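Local structure of NANS (YJHS), A 9-O-acetyl N-acetylneuraminic acid esterase (Escherichia coli O157:H7 EDL933, 3PT5) at residues V23-G28 against S169-A174; V127-G132 against Y164-S169; C155-D160 against V186-G191; Q205-M210 against A231-G236. The protein is an SGNH-hydrolase esterase that removes the 9-O-acetyl group from 9-O-acetyl-N-acetylneuraminic acid, probably allowing growth on this host sialic acid. All blocks are in the same frame, centred on the assembly; numbering follows the deposited sequence.

Contact 1: residues V23-G28 against S169-A174; sequences VLTVAG and SRTRAA
Thr25 on the strand and Thr171 on the helix meet hydroxyl to hydroxyl. Thr25 OG1 donates to Thr171 OG1 at 2.8 Å. The two side chains cross at about a right angle. Each hydroxyl also lies against the partner's methyl: Thr25 OG1 is 3.8 Å from Thr171 CG2, and Thr171 OG1 is 3.7 Å from Thr25 CG2.

A second touch lies nearer the start of segment 23-28. Val23 CG1 packs on Ala174 CB at 3.9 Å. This branch reaches the helix because it stands opposite the backbone N (chi1 171°). Thr171 and Ala174 are three residues apart, so both look out from the same side of the helix.

The next shell sets the hydroxyls. The first torsion of Thr171 (-62°) lays OG1 beside its own backbone N. From there it bonds back to the carbonyl O of Leu167, one turn earlier. Phe183 of the neighbouring strand touches both threonines, and Leu167 and Val127 also border Thr25.

Strand 20-28 lies inside the central sheet, and helix 162-176 rests on one face of it. The contact therefore puts a polar pair into a largely apolar layer. The hydroxyls form a short relay from Thr25 through Thr171 to a helix carbonyl, which gives Thr25 OG1 an acceptor and Thr171 OG1 both a donor and an acceptor.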
loop_
_atom_site.group_PDB
_atom_site.type_symbol
_atom_site.label_atom_id
_atom_site.label_comp_id
_atom_site.label_asym_id
_atom_site.label_seq_id
_atom_site.Cartn_x
_atom_site.Cartn_y
_atom_site.Cartn_z
ATOM N N VAL A 23 -13.586 2.035 4.673
ATOM C CA VAL A 23 -12.268 1.645 5.174
ATOM C C VAL A 23 -11.609 0.713 4.149
ATOM O O VAL A 23 -12.232 -0.232 3.667
ATOM C CB VAL A 23 -12.359 0.964 6.568
ATOM C CG1 VAL A 23 -11.019 0.370 6.970
ATOM C CG2 VAL A 23 -12.854 1.947 7.652
ATOM N N LEU A 24 -10.358 1.023 3.787
ATOM C CA LEU A 24 -9.585 0.159 2.895
ATOM C C LEU A 24 -8.225 -0.062 3.548
ATOM O O LEU A 24 -7.557 0.897 3.889
ATOM C CB LEU A 24 -9.433 0.823 1.524
ATOM C CG LEU A 24 -8.812 0.037 0.373
ATOM C CD1 LEU A 24 -9.790 -1.056 -0.140
ATOM C CD2 LEU A 24 -8.435 0.994 -0.747
ATOM N N THR A 25 -7.855 -1.328 3.764
ATOM C CA THR A 25 -6.535 -1.667 4.303
ATOM C C THR A 25 -5.561 -1.842 3.139
ATOM O O THR A 25 -5.912 -2.390 2.133
ATOM C CB THR A 25 -6.607 -2.953 5.131
ATOM O OG1 THR A 25 -7.414 -2.685 6.289
ATOM C CG2 THR A 25 -5.221 -3.397 5.605
ATOM N N VAL A 26 -4.330 -1.364 3.311
ATOM C CA VAL A 26 -3.303 -1.452 2.277
ATOM C C VAL A 26 -2.133 -2.142 2.928
ATOM O O VAL A 26 -1.677 -1.700 3.985
ATOM C CB VAL A 26 -2.909 -0.059 1.718
ATOM C CG1 VAL A 26 -1.855 -0.212 0.625
ATOM C CG2 VAL A 26 -4.150 0.611 1.140
ATOM N N ALA A 27 -1.685 -3.259 2.348
ATOM C CA ALA A 27 -0.653 -4.053 3.022
ATOM C C ALA A 27 0.250 -4.766 2.016
ATOM O O ALA A 27 -0.057 -4.853 0.803
ATOM C CB ALA A 27 -1.325 -5.063 3.960
ATOM N N GLY A 28 1.389 -5.264 2.515
ATOM C CA GLY A 28 2.340 -5.952 1.705
ATOM C C GLY A 28 3.745 -5.434 1.845
ATOM O O GLY A 28 4.120 -4.968 2.920
ATOM N N SER A 169 -4.959 -5.803 13.937
ATOM C CA SER A 169 -5.221 -4.842 14.993
ATOM C C SER A 169 -5.608 -3.468 14.460
ATOM O O SER A 169 -6.568 -2.856 14.969
ATOM C CB SER A 169 -4.032 -4.781 15.959
ATOM O OG SER A 169 -3.664 -3.438 16.223
ATOM N N ARG A 170 -4.920 -3.002 13.413
ATOM C CA ARG A 170 -5.241 -1.711 12.806
ATOM C C ARG A 170 -6.549 -1.737 12.009
ATOM O O ARG A 170 -7.286 -0.772 12.027
ATOM C CB ARG A 170 -4.091 -1.222 11.925
ATOM C CG ARG A 170 -3.005 -0.633 12.740
ATOM C CD ARG A 170 -1.735 -0.498 11.991
ATOM N NE ARG A 170 -1.658 0.534 10.962
ATOM C CZ ARG A 170 -1.559 1.841 11.169
ATOM N NH1 ARG A 170 -1.724 2.381 12.386
ATOM N NH2 ARG A 170 -1.357 2.625 10.139
ATOM N N THR A 171 -6.817 -2.837 11.309
ATOM C CA THR A 171 -8.084 -2.965 10.584
ATOM C C THR A 171 -9.260 -2.960 11.558
ATOM O O THR A 171 -10.272 -2.268 11.328
ATOM C CB THR A 171 -8.100 -4.222 9.701
ATOM O OG1 THR A 171 -7.060 -4.100 8.729
ATOM C CG2 THR A 171 -9.446 -4.381 8.962
ATOM N N ARG A 172 -9.110 -3.706 12.655
ATOM C CA ARG A 172 -10.161 -3.751 13.678
ATOM C C ARG A 172 -10.364 -2.371 14.265
ATOM O O ARG A 172 -11.497 -1.952 14.431
ATOM C CB ARG A 172 -9.765 -4.685 14.808
ATOM C CG ARG A 172 -10.027 -6.126 14.571
ATOM C CD ARG A 172 -9.465 -6.899 15.759
ATOM N NE ARG A 172 -9.893 -8.292 15.763
ATOM C CZ ARG A 172 -9.199 -9.297 16.290
ATOM N NH1 ARG A 172 -8.017 -9.078 16.865
ATOM N NH2 ARG A 172 -9.698 -10.530 16.244
ATOM N N ALA A 173 -9.269 -1.661 14.556
ATOM C CA ALA A 173 -9.319 -0.339 15.177
ATOM C C ALA A 173 -10.083 0.617 14.288
ATOM O O ALA A 173 -10.837 1.466 14.768
ATOM C CB ALA A 173 -7.905 0.209 15.442
ATOM N N ALA A 174 -9.878 0.478 12.978
ATOM C CA ALA A 174 -10.543 1.355 12.031
ATOM C C ALA A 174 -12.057 1.140 12.045
ATOM O O ALA A 174 -12.827 2.105 11.928
ATOM C CB ALA A 174 -9.978 1.144 10.629
#

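Contact 2: residues V127-G132 against Y164-S169; sequences VPCCRG and YQDLVS
Cys129 overlaps the backbone of helix 162-176 at Leu167. With SG opposite its carbonyl carbon (chi1 -55°), the sulfur of Cys129 lies against Leu167 CA, 3.9 Å from SG. The base of the side chain meets a branch of the leucine, with Cys129 CB 4.2 Å from Leu167 CD1. The backbones are close here: the two CA atoms of Cys129 and Leu167 are 5.8 Å apart. A small side chain fits such a distance.

Asp166 borders the same cysteine. Its OD1 is 3.8 Å from Cys129 SG, which is a packing distance and not a hydrogen bond. CG stands opposite the backbone N (chi1 -171°), and this extends the carboxylate beside the sulfur. The charge is met elsewhere. OD2 forms a salt bridge with Arg57 NH2 and also accepts a hydrogen bond from the backbone N of Ala150. These partners fix the carboxylate, so the sulfur packs against a group that is already held.

Leu167 also touches Ala27 of strand 20-28. Phe214 of helix 203-218 adds another apolar neighbour. On the strand, Pro128 and Cys130 turn away from the helix; Pro128 touches Asp82, and Cys130 touches Ala32 and Met33.

Strand 122-130 leads, through a long connection, into helix 162-176, which is followed by strand 182-189. Strand 20-28 lies between those two strands and parallel to both. The arrangement is a beta-alpha-beta crossover, with the helix packed on the sheet, as in the three-layer alpha/beta/alpha fold of SGNH hydrolases.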
loop_
_atom_site.group_PDB
_atom_site.type_symbol
_atom_site.label_atom_id
_atom_site.label_comp_id
_atom_site.label_asym_id
_atom_site.label_seq_id
_atom_site.Cartn_x
_atom_site.Cartn_y
_atom_site.Cartn_z
ATOM N N VAL A 127 -5.936 2.164 5.913
ATOM C CA VAL A 127 -5.210 1.514 7.000
ATOM C C VAL A 127 -3.852 0.985 6.433
ATOM O O VAL A 127 -3.793 -0.100 5.890
ATOM C CB VAL A 127 -6.046 0.369 7.674
ATOM C CG1 VAL A 127 -5.300 -0.235 8.879
ATOM C CG2 VAL A 127 -7.428 0.890 8.105
ATOM N N PRO A 128 -2.778 1.809 6.537
ATOM C CA PRO A 128 -1.512 1.434 5.912
ATOM C C PRO A 128 -0.717 0.484 6.802
ATOM O O PRO A 128 -0.341 0.841 7.933
ATOM C CB PRO A 128 -0.816 2.794 5.657
ATOM C CG PRO A 128 -1.444 3.733 6.613
ATOM C CD PRO A 128 -2.747 3.171 7.099
ATOM N N CYS A 129 -0.484 -0.717 6.261
ATOM C CA CYS A 129 0.243 -1.788 6.955
ATOM C C CYS A 129 1.301 -2.455 6.090
ATOM O O CYS A 129 1.356 -3.673 6.050
ATOM C CB CYS A 129 -0.744 -2.839 7.486
ATOM S SG CYS A 129 -2.039 -2.170 8.540
ATOM N N CYS A 130 2.111 -1.653 5.388
ATOM C CA CYS A 130 3.130 -2.203 4.496
ATOM C C CYS A 130 4.513 -2.118 5.097
ATOM O O CYS A 130 4.791 -1.264 5.945
ATOM C CB CYS A 130 3.132 -1.440 3.178
ATOM S SG CYS A 130 1.531 -1.276 2.381
ATOM N N ARG A 131 5.403 -2.988 4.625
ATOM C CA ARG A 131 6.773 -2.997 5.104
ATOM C C ARG A 131 7.661 -3.408 3.926
ATOM O O ARG A 131 7.543 -4.508 3.415
ATOM C CB ARG A 131 6.898 -3.970 6.308
ATOM C CG ARG A 131 8.346 -4.273 6.745
ATOM C CD ARG A 131 8.995 -2.982 7.103
ATOM N NE ARG A 131 10.196 -3.086 7.927
ATOM C CZ ARG A 131 11.437 -2.990 7.472
ATOM N NH1 ARG A 131 11.677 -2.802 6.179
ATOM N NH2 ARG A 131 12.449 -3.055 8.335
ATOM N N GLY A 132 8.536 -2.513 3.484
ATOM C CA GLY A 132 9.490 -2.871 2.423
ATOM C C GLY A 132 10.334 -4.037 2.874
ATOM O O GLY A 132 10.688 -4.139 4.058
ATOM N N TYR A 164 1.414 -9.405 10.958
ATOM C CA TYR A 164 0.037 -9.877 10.918
ATOM C C TYR A 164 -0.815 -9.206 12.001
ATOM O O TYR A 164 -1.932 -8.774 11.742
ATOM C CB TYR A 164 -0.057 -11.404 11.038
ATOM C CG TYR A 164 -1.488 -11.864 11.164
ATOM C CD1 TYR A 164 -2.271 -12.061 10.028
ATOM C CD2 TYR A 164 -2.081 -12.044 12.428
ATOM C CE1 TYR A 164 -3.606 -12.461 10.121
ATOM C CE2 TYR A 164 -3.422 -12.438 12.533
ATOM C CZ TYR A 164 -4.172 -12.639 11.378
ATOM O OH TYR A 164 -5.501 -13.013 11.452
ATOM N N GLN A 165 -0.265 -9.111 13.208
ATOM C CA GLN A 165 -0.942 -8.503 14.352
ATOM C C GLN A 165 -1.285 -7.060 14.087
ATOM O O GLN A 165 -2.337 -6.589 14.490
ATOM C CB GLN A 165 -0.037 -8.556 15.571
ATOM C CG GLN A 165 0.124 -9.940 16.142
ATOM C CD GLN A 165 1.051 -9.925 17.344
ATOM O OE1 GLN A 165 0.755 -9.290 18.368
ATOM N NE2 GLN A 165 2.198 -10.594 17.217
ATOM N N ASP A 166 -0.378 -6.376 13.398
ATOM C CA ASP A 166 -0.504 -4.966 13.043
ATOM C C ASP A 166 -1.620 -4.818 11.998
ATOM O O ASP A 166 -2.478 -3.942 12.121
ATOM C CB ASP A 166 0.867 -4.494 12.528
ATOM C CG ASP A 166 0.959 -2.983 12.328
ATOM O OD1 ASP A 166 0.569 -2.511 11.236
ATOM O OD2 ASP A 166 1.465 -2.255 13.230
ATOM N N LEU A 167 -1.615 -5.702 11.009
ATOM C CA LEU A 167 -2.654 -5.752 9.985
ATOM C C LEU A 167 -4.058 -5.946 10.575
ATOM O O LEU A 167 -4.984 -5.200 10.248
ATOM C CB LEU A 167 -2.331 -6.872 8.997
ATOM C CG LEU A 167 -3.330 -7.206 7.900
ATOM C CD1 LEU A 167 -3.419 -6.068 6.907
ATOM C CD2 LEU A 167 -2.915 -8.487 7.228
ATOM N N VAL A 168 -4.197 -6.948 11.441
ATOM C CA VAL A 168 -5.490 -7.269 12.074
ATOM C C VAL A 168 -5.900 -6.195 13.082
ATOM O O VAL A 168 -7.029 -5.692 13.045
ATOM C CB VAL A 168 -5.466 -8.697 12.697
ATOM C CG1 VAL A 168 -6.597 -8.898 13.741
ATOM C CG2 VAL A 168 -5.609 -9.718 11.616
ATOM N N SER A 169 -4.959 -5.803 13.937
ATOM C CA SER A 169 -5.221 -4.842 14.993
ATOM C C SER A 169 -5.608 -3.468 14.460
ATOM O O SER A 169 -6.568 -2.856 14.969
ATOM C CB SER A 169 -4.032 -4.781 15.959
ATOM O OG SER A 169 -3.664 -3.438 16.223
#

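Contact 3: residues C155-D160 against V186-G191; sequences CRWGTD and VCWMQG
Trp157 and Trp188 form a T-shaped pair. The edge of Trp188 points at the face of Trp157. The two six-membered rings have centroids 5.1 Å apart and planes at 76°. Trp188 CH2 stands over the ring system of Trp157, 3.8 Å from Trp157 CD2. Trp188 CZ3 follows it, 4.1 Å from Trp157 CZ2.

The rotamers differ. Trp188 has CG opposite its backbone N (chi1 176°), which sends the indole out from the strand until its six-membered rim reaches the loop. Trp157 has CG opposite its carbonyl carbon (chi1 -72°), and this turns its face to meet that rim. Each indole is also held at its nitrogen. Trp157 NE1 bonds to Ser134 OG, and Trp188 NE1 bonds to Tyr257 OH.

Gln190 fills in beside the pair. Its CB lies above one face of Trp188, toward the rim, and its CG is 4.2 Å from Trp157 CD1. The side chain bends at CG, and its amide is fixed at both ends: OE1 to His203 NE2 and NE2 to Asp194 OD2.

The loop 155-160, just before helix 162-176, thus packs on strand 182-189 through its tryptophan. Met210 of helix 203-218 touches both indoles. Ala27 borders Trp188 from strand 20-28, and strand 233-236 flanks strand 182-189 on the other side.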
loop_
_atom_site.group_PDB
_atom_site.type_symbol
_atom_site.label_atom_id
_atom_site.label_comp_id
_atom_site.label_asym_id
_atom_site.label_seq_id
_atom_site.Cartn_x
_atom_site.Cartn_y
_atom_site.Cartn_z
ATOM N N CYS A 155 9.627 -7.864 9.676
ATOM C CA CYS A 155 9.766 -8.081 8.228
ATOM C C CYS A 155 9.234 -9.422 7.810
ATOM O O CYS A 155 9.400 -9.824 6.683
ATOM C CB CYS A 155 11.241 -8.026 7.827
ATOM S SG CYS A 155 12.041 -6.458 8.112
ATOM N N ARG A 156 8.602 -10.137 8.732
ATOM C CA ARG A 156 8.085 -11.462 8.435
ATOM C C ARG A 156 6.559 -11.476 8.426
ATOM O O ARG A 156 5.933 -11.203 9.440
ATOM C CB ARG A 156 8.649 -12.499 9.428
ATOM C CG ARG A 156 8.216 -13.933 9.128
ATOM C CD ARG A 156 8.968 -14.471 7.937
ATOM N NE ARG A 156 10.377 -14.682 8.249
ATOM C CZ ARG A 156 10.992 -15.854 8.143
ATOM N NH1 ARG A 156 10.346 -16.911 7.657
ATOM N NH2 ARG A 156 12.284 -15.943 8.466
ATOM N N TRP A 157 5.963 -11.791 7.276
ATOM C CA TRP A 157 4.531 -12.036 7.208
ATOM C C TRP A 157 4.273 -13.489 7.593
ATOM O O TRP A 157 5.166 -14.335 7.500
ATOM C CB TRP A 157 3.990 -11.762 5.793
ATOM C CG TRP A 157 3.940 -10.298 5.449
ATOM C CD1 TRP A 157 4.797 -9.616 4.615
ATOM C CD2 TRP A 157 3.001 -9.335 5.924
ATOM N NE1 TRP A 157 4.453 -8.294 4.557
ATOM C CE2 TRP A 157 3.356 -8.087 5.360
ATOM C CE3 TRP A 157 1.885 -9.404 6.761
ATOM C CZ2 TRP A 157 2.627 -6.901 5.616
ATOM C CZ3 TRP A 157 1.167 -8.230 7.021
ATOM C CH2 TRP A 157 1.546 -6.994 6.443
ATOM N N GLY A 158 3.051 -13.770 8.040
ATOM C CA GLY A 158 2.641 -15.128 8.408
ATOM C C GLY A 158 1.676 -15.029 9.572
ATOM O O GLY A 158 1.682 -14.052 10.299
ATOM N N THR A 159 0.833 -16.028 9.764
ATOM C CA THR A 159 -0.135 -15.925 10.844
ATOM C C THR A 159 0.610 -15.737 12.174
ATOM O O THR A 159 1.623 -16.399 12.423
ATOM C CB THR A 159 -1.076 -17.135 10.859
ATOM O OG1 THR A 159 -1.523 -17.390 9.512
ATOM C CG2 THR A 159 -2.285 -16.827 11.746
ATOM N N ASP A 160 0.119 -14.776 12.955
ATOM C CA ASP A 160 0.637 -14.355 14.278
ATOM C C ASP A 160 2.008 -13.667 14.415
ATOM O O ASP A 160 2.462 -13.386 15.535
ATOM C CB ASP A 160 0.438 -15.449 15.332
ATOM C CG ASP A 160 -1.045 -15.766 15.555
ATOM O OD1 ASP A 160 -1.894 -14.826 15.573
ATOM O OD2 ASP A 160 -1.354 -16.960 15.700
ATOM N N VAL A 186 -9.000 -5.384 1.318
ATOM C CA VAL A 186 -7.557 -5.233 1.483
ATOM C C VAL A 186 -6.933 -5.085 0.102
ATOM O O VAL A 186 -7.203 -5.877 -0.784
ATOM C CB VAL A 186 -6.939 -6.473 2.182
ATOM C CG1 VAL A 186 -5.410 -6.375 2.293
ATOM C CG2 VAL A 186 -7.568 -6.705 3.573
ATOM N N CYS A 187 -6.110 -4.062 -0.065
ATOM C CA CYS A 187 -5.224 -3.946 -1.221
ATOM C C CYS A 187 -3.883 -4.499 -0.781
ATOM O O CYS A 187 -3.205 -3.923 0.051
ATOM C CB CYS A 187 -5.079 -2.479 -1.667
ATOM S SG CYS A 187 -6.659 -1.813 -2.241
ATOM N N TRP A 188 -3.515 -5.619 -1.379
ATOM C CA TRP A 188 -2.326 -6.392 -1.008
ATOM C C TRP A 188 -1.369 -6.404 -2.188
ATOM O O TRP A 188 -1.768 -6.829 -3.255
ATOM C CB TRP A 188 -2.784 -7.824 -0.747
ATOM C CG TRP A 188 -1.701 -8.786 -0.444
ATOM C CD1 TRP A 188 -1.203 -9.735 -1.288
ATOM C CD2 TRP A 188 -0.949 -8.903 0.787
ATOM N NE1 TRP A 188 -0.201 -10.454 -0.657
ATOM C CE2 TRP A 188 -0.013 -9.949 0.602
ATOM C CE3 TRP A 188 -0.956 -8.208 2.011
ATOM C CZ2 TRP A 188 0.886 -10.343 1.605
ATOM C CZ3 TRP A 188 -0.050 -8.596 3.011
ATOM C CH2 TRP A 188 0.845 -9.662 2.799
ATOM N N MET A 189 -0.104 -5.986 -1.997
ATOM C CA MET A 189 0.908 -6.181 -3.034
ATOM C C MET A 189 2.118 -6.705 -2.344
ATOM O O MET A 189 2.780 -5.974 -1.623
ATOM C CB MET A 189 1.269 -4.887 -3.786
ATOM C CG MET A 189 0.120 -4.433 -4.640
ATOM S SD MET A 189 0.323 -2.882 -5.471
ATOM C CE MET A 189 1.568 -3.288 -6.686
ATOM N N GLN A 190 2.370 -7.992 -2.550
ATOM C CA GLN A 190 3.457 -8.673 -1.881
ATOM C C GLN A 190 3.835 -9.921 -2.656
ATOM O O GLN A 190 2.998 -10.540 -3.318
ATOM C CB GLN A 190 3.009 -9.061 -0.485
ATOM C CG GLN A 190 4.133 -9.482 0.438
ATOM C CD GLN A 190 4.530 -10.923 0.251
ATOM O OE1 GLN A 190 3.696 -11.751 -0.076
ATOM N NE2 GLN A 190 5.808 -11.238 0.486
ATOM N N GLY A 191 5.113 -10.263 -2.577
ATOM C CA GLY A 191 5.611 -11.509 -3.142
ATOM C C GLY A 191 7.043 -11.422 -3.580
ATOM O O GLY A 191 7.757 -12.436 -3.623
#

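Contact 4: residues Q205-M210 against A231-G236; sequences QHFNHM and APWFCG
Phe207 and Trp233 make the closely packed part of this contact. Phe207 CE1 is 3.9 Å from Trp233 CE3. The ring planes stand at 83°, but the approach is oblique, with the phenyl and six-membered ring centroids 5.8 Å apart. The tip of the phenylalanine also meets a sulfur: Phe207 CZ lies 3.9 Å from Cys235 SG. This is a sulfur-aromatic contact, again oblique to the ring. Phe207 can reach both partners because its CG is opposite the backbone N (chi1 174°), which carries the ring off the helix toward the strand.

Met210, one turn later, adds its methyl. Met210 CE is 4.0 Å from Trp233 CH2, and the two side chains cross at about a right angle. The indole is therefore touched at two places along its six-membered ring, by Phe207 and by Met210.

The far side of the helix is different. Gln205 and His209 are exposed to solvent, and neither meets the strand. Asn208 is buried but turns to other partners, bonding through OD1 to Asn256 and Asn260.

The axes of helix 205-210 and strand 233-236 come within 12.8 Å and run roughly antiparallel, at 153°. Large side chains bridge that gap. Trp188 of strand 182-189 also touches Phe207, Trp233 and Cys235, Tyr257 meets Phe207 edge to face, and Phe214 does the same with Trp233. Strand 233-236 lies between strands 182-189 and 265-268. Helix 203-218 packs on one face of the sheet, while Phe234 touches Phe326 and Ile330 of helix 315-335 on the other.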
loop_
_atom_site.group_PDB
_atom_site.type_symbol
_atom_site.label_atom_id
_atom_site.label_comp_id
_atom_site.label_asym_id
_atom_site.label_seq_id
_atom_site.Cartn_x
_atom_site.Cartn_y
_atom_site.Cartn_z
ATOM N N GLN A 205 0.651 -21.428 0.329
ATOM C CA GLN A 205 -0.002 -21.868 1.551
ATOM C C GLN A 205 0.152 -20.893 2.710
ATOM O O GLN A 205 -0.787 -20.707 3.469
ATOM C CB GLN A 205 0.376 -23.297 1.939
ATOM C CG GLN A 205 -0.334 -24.375 1.077
ATOM C CD GLN A 205 -1.791 -24.019 0.678
ATOM O OE1 GLN A 205 -2.702 -23.939 1.521
ATOM N NE2 GLN A 205 -2.008 -23.828 -0.625
ATOM N N HIS A 206 1.316 -20.245 2.835
ATOM C CA HIS A 206 1.502 -19.234 3.884
ATOM C C HIS A 206 0.533 -18.084 3.714
ATOM O O HIS A 206 -0.096 -17.643 4.683
ATOM C CB HIS A 206 2.934 -18.674 3.923
ATOM C CG HIS A 206 3.938 -19.614 4.511
ATOM N ND1 HIS A 206 5.220 -19.741 4.017
ATOM C CD2 HIS A 206 3.846 -20.487 5.541
ATOM C CE1 HIS A 206 5.875 -20.647 4.720
ATOM N NE2 HIS A 206 5.063 -21.118 5.650
ATOM N N PHE A 207 0.426 -17.593 2.478
ATOM C CA PHE A 207 -0.515 -16.523 2.148
ATOM C C PHE A 207 -1.965 -16.948 2.423
ATOM O O PHE A 207 -2.705 -16.226 3.104
ATOM C CB PHE A 207 -0.354 -16.103 0.682
ATOM C CG PHE A 207 -1.392 -15.111 0.224
ATOM C CD1 PHE A 207 -1.308 -13.766 0.605
ATOM C CD2 PHE A 207 -2.478 -15.520 -0.541
ATOM C CE1 PHE A 207 -2.275 -12.859 0.192
ATOM C CE2 PHE A 207 -3.486 -14.593 -0.951
ATOM C CZ PHE A 207 -3.370 -13.280 -0.592
ATOM N N ASN A 208 -2.351 -18.121 1.919
ATOM C CA ASN A 208 -3.725 -18.590 2.117
ATOM C C ASN A 208 -4.052 -18.714 3.583
ATOM O O ASN A 208 -5.125 -18.320 4.004
ATOM C CB ASN A 208 -3.973 -19.919 1.427
ATOM C CG ASN A 208 -4.103 -19.787 -0.074
ATOM O OD1 ASN A 208 -3.666 -18.800 -0.683
ATOM N ND2 ASN A 208 -4.736 -20.772 -0.685
ATOM N N HIS A 209 -3.118 -19.240 4.375
ATOM C CA HIS A 209 -3.364 -19.391 5.800
ATOM C C HIS A 209 -3.551 -18.053 6.504
ATOM O O HIS A 209 -4.378 -17.906 7.415
ATOM C CB HIS A 209 -2.241 -20.214 6.440
ATOM C CG HIS A 209 -2.279 -21.663 6.059
ATOM N ND1 HIS A 209 -1.154 -22.463 6.042
ATOM C CD2 HIS A 209 -3.312 -22.461 5.692
ATOM C CE1 HIS A 209 -1.491 -23.688 5.670
ATOM N NE2 HIS A 209 -2.794 -23.716 5.458
ATOM N N MET A 210 -2.798 -17.050 6.063
ATOM C CA MET A 210 -2.920 -15.715 6.643
ATOM C C MET A 210 -4.238 -15.039 6.285
ATOM O O MET A 210 -4.852 -14.347 7.101
ATOM C CB MET A 210 -1.739 -14.844 6.229
ATOM C CG MET A 210 -1.572 -13.694 7.153
ATOM S SD MET A 210 -0.259 -12.525 6.728
ATOM C CE MET A 210 -0.980 -11.701 5.313
ATOM N N ALA A 231 -14.120 -10.728 3.144
ATOM C CA ALA A 231 -13.834 -9.420 2.560
ATOM C C ALA A 231 -12.795 -9.610 1.451
ATOM O O ALA A 231 -11.850 -10.377 1.628
ATOM C CB ALA A 231 -13.344 -8.456 3.623
ATOM N N PRO A 232 -12.979 -8.938 0.294
ATOM C CA PRO A 232 -12.048 -9.087 -0.808
ATOM C C PRO A 232 -10.610 -8.634 -0.508
ATOM O O PRO A 232 -10.372 -7.607 0.149
ATOM C CB PRO A 232 -12.636 -8.195 -1.909
ATOM C CG PRO A 232 -13.448 -7.188 -1.204
ATOM C CD PRO A 232 -13.979 -7.887 0.029
ATOM N N TRP A 233 -9.690 -9.423 -1.018
ATOM C CA TRP A 233 -8.278 -9.075 -1.120
ATOM C C TRP A 233 -8.004 -8.797 -2.589
ATOM O O TRP A 233 -8.083 -9.685 -3.423
ATOM C CB TRP A 233 -7.372 -10.199 -0.618
ATOM C CG TRP A 233 -7.354 -10.264 0.864
ATOM C CD1 TRP A 233 -8.441 -10.366 1.671
ATOM C CD2 TRP A 233 -6.202 -10.252 1.728
ATOM N NE1 TRP A 233 -8.056 -10.413 2.994
ATOM C CE2 TRP A 233 -6.682 -10.345 3.058
ATOM C CE3 TRP A 233 -4.820 -10.163 1.507
ATOM C CZ2 TRP A 233 -5.819 -10.338 4.175
ATOM C CZ3 TRP A 233 -3.957 -10.172 2.618
ATOM C CH2 TRP A 233 -4.462 -10.264 3.929
ATOM N N PHE A 234 -7.667 -7.550 -2.876
ATOM C CA PHE A 234 -7.261 -7.119 -4.202
ATOM C C PHE A 234 -5.754 -7.217 -4.275
ATOM O O PHE A 234 -5.024 -6.451 -3.636
ATOM C CB PHE A 234 -7.738 -5.701 -4.459
ATOM C CG PHE A 234 -9.214 -5.561 -4.345
ATOM C CD1 PHE A 234 -10.048 -5.911 -5.416
ATOM C CD2 PHE A 234 -9.775 -5.140 -3.149
ATOM C CE1 PHE A 234 -11.447 -5.782 -5.299
ATOM C CE2 PHE A 234 -11.160 -5.015 -3.016
ATOM C CZ PHE A 234 -11.997 -5.356 -4.088
ATOM N N CYS A 235 -5.303 -8.244 -4.972
ATOM C CA CYS A 235 -3.881 -8.589 -4.933
ATOM C C CYS A 235 -3.229 -8.071 -6.208
ATOM O O CYS A 235 -3.578 -8.489 -7.320
ATOM C CB CYS A 235 -3.719 -10.102 -4.803
ATOM S SG CYS A 235 -4.442 -10.739 -3.316
ATOM N N GLY A 236 -2.294 -7.145 -6.062
ATOM C CA GLY A 236 -1.683 -6.511 -7.215
ATOM C C GLY A 236 -0.467 -7.242 -7.743
ATOM O O GLY A 236 0.244 -7.948 -7.020
#

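How the contacts relate
All four contacts are buried, and all reach the same central sheet. Contacts 1 and 2 share helix 162-176 and lie on the neighbouring strands 20-28 and 122-130. Contact 1 is the one that uses a hydrogen bond across its segments; contact 2 relies on a small cysteine at a close backbone approach. Contacts 3 and 4 lie on strands 182-189 and 233-236, and large aromatic side chains span wider gaps there. Trp188 and Met210 join those two contacts, and Leu167 ties contact 2 to contact 4. The surface appears chiefly at the outer face of helix 203-218 in contact 4 and at Asp160 in contact 3.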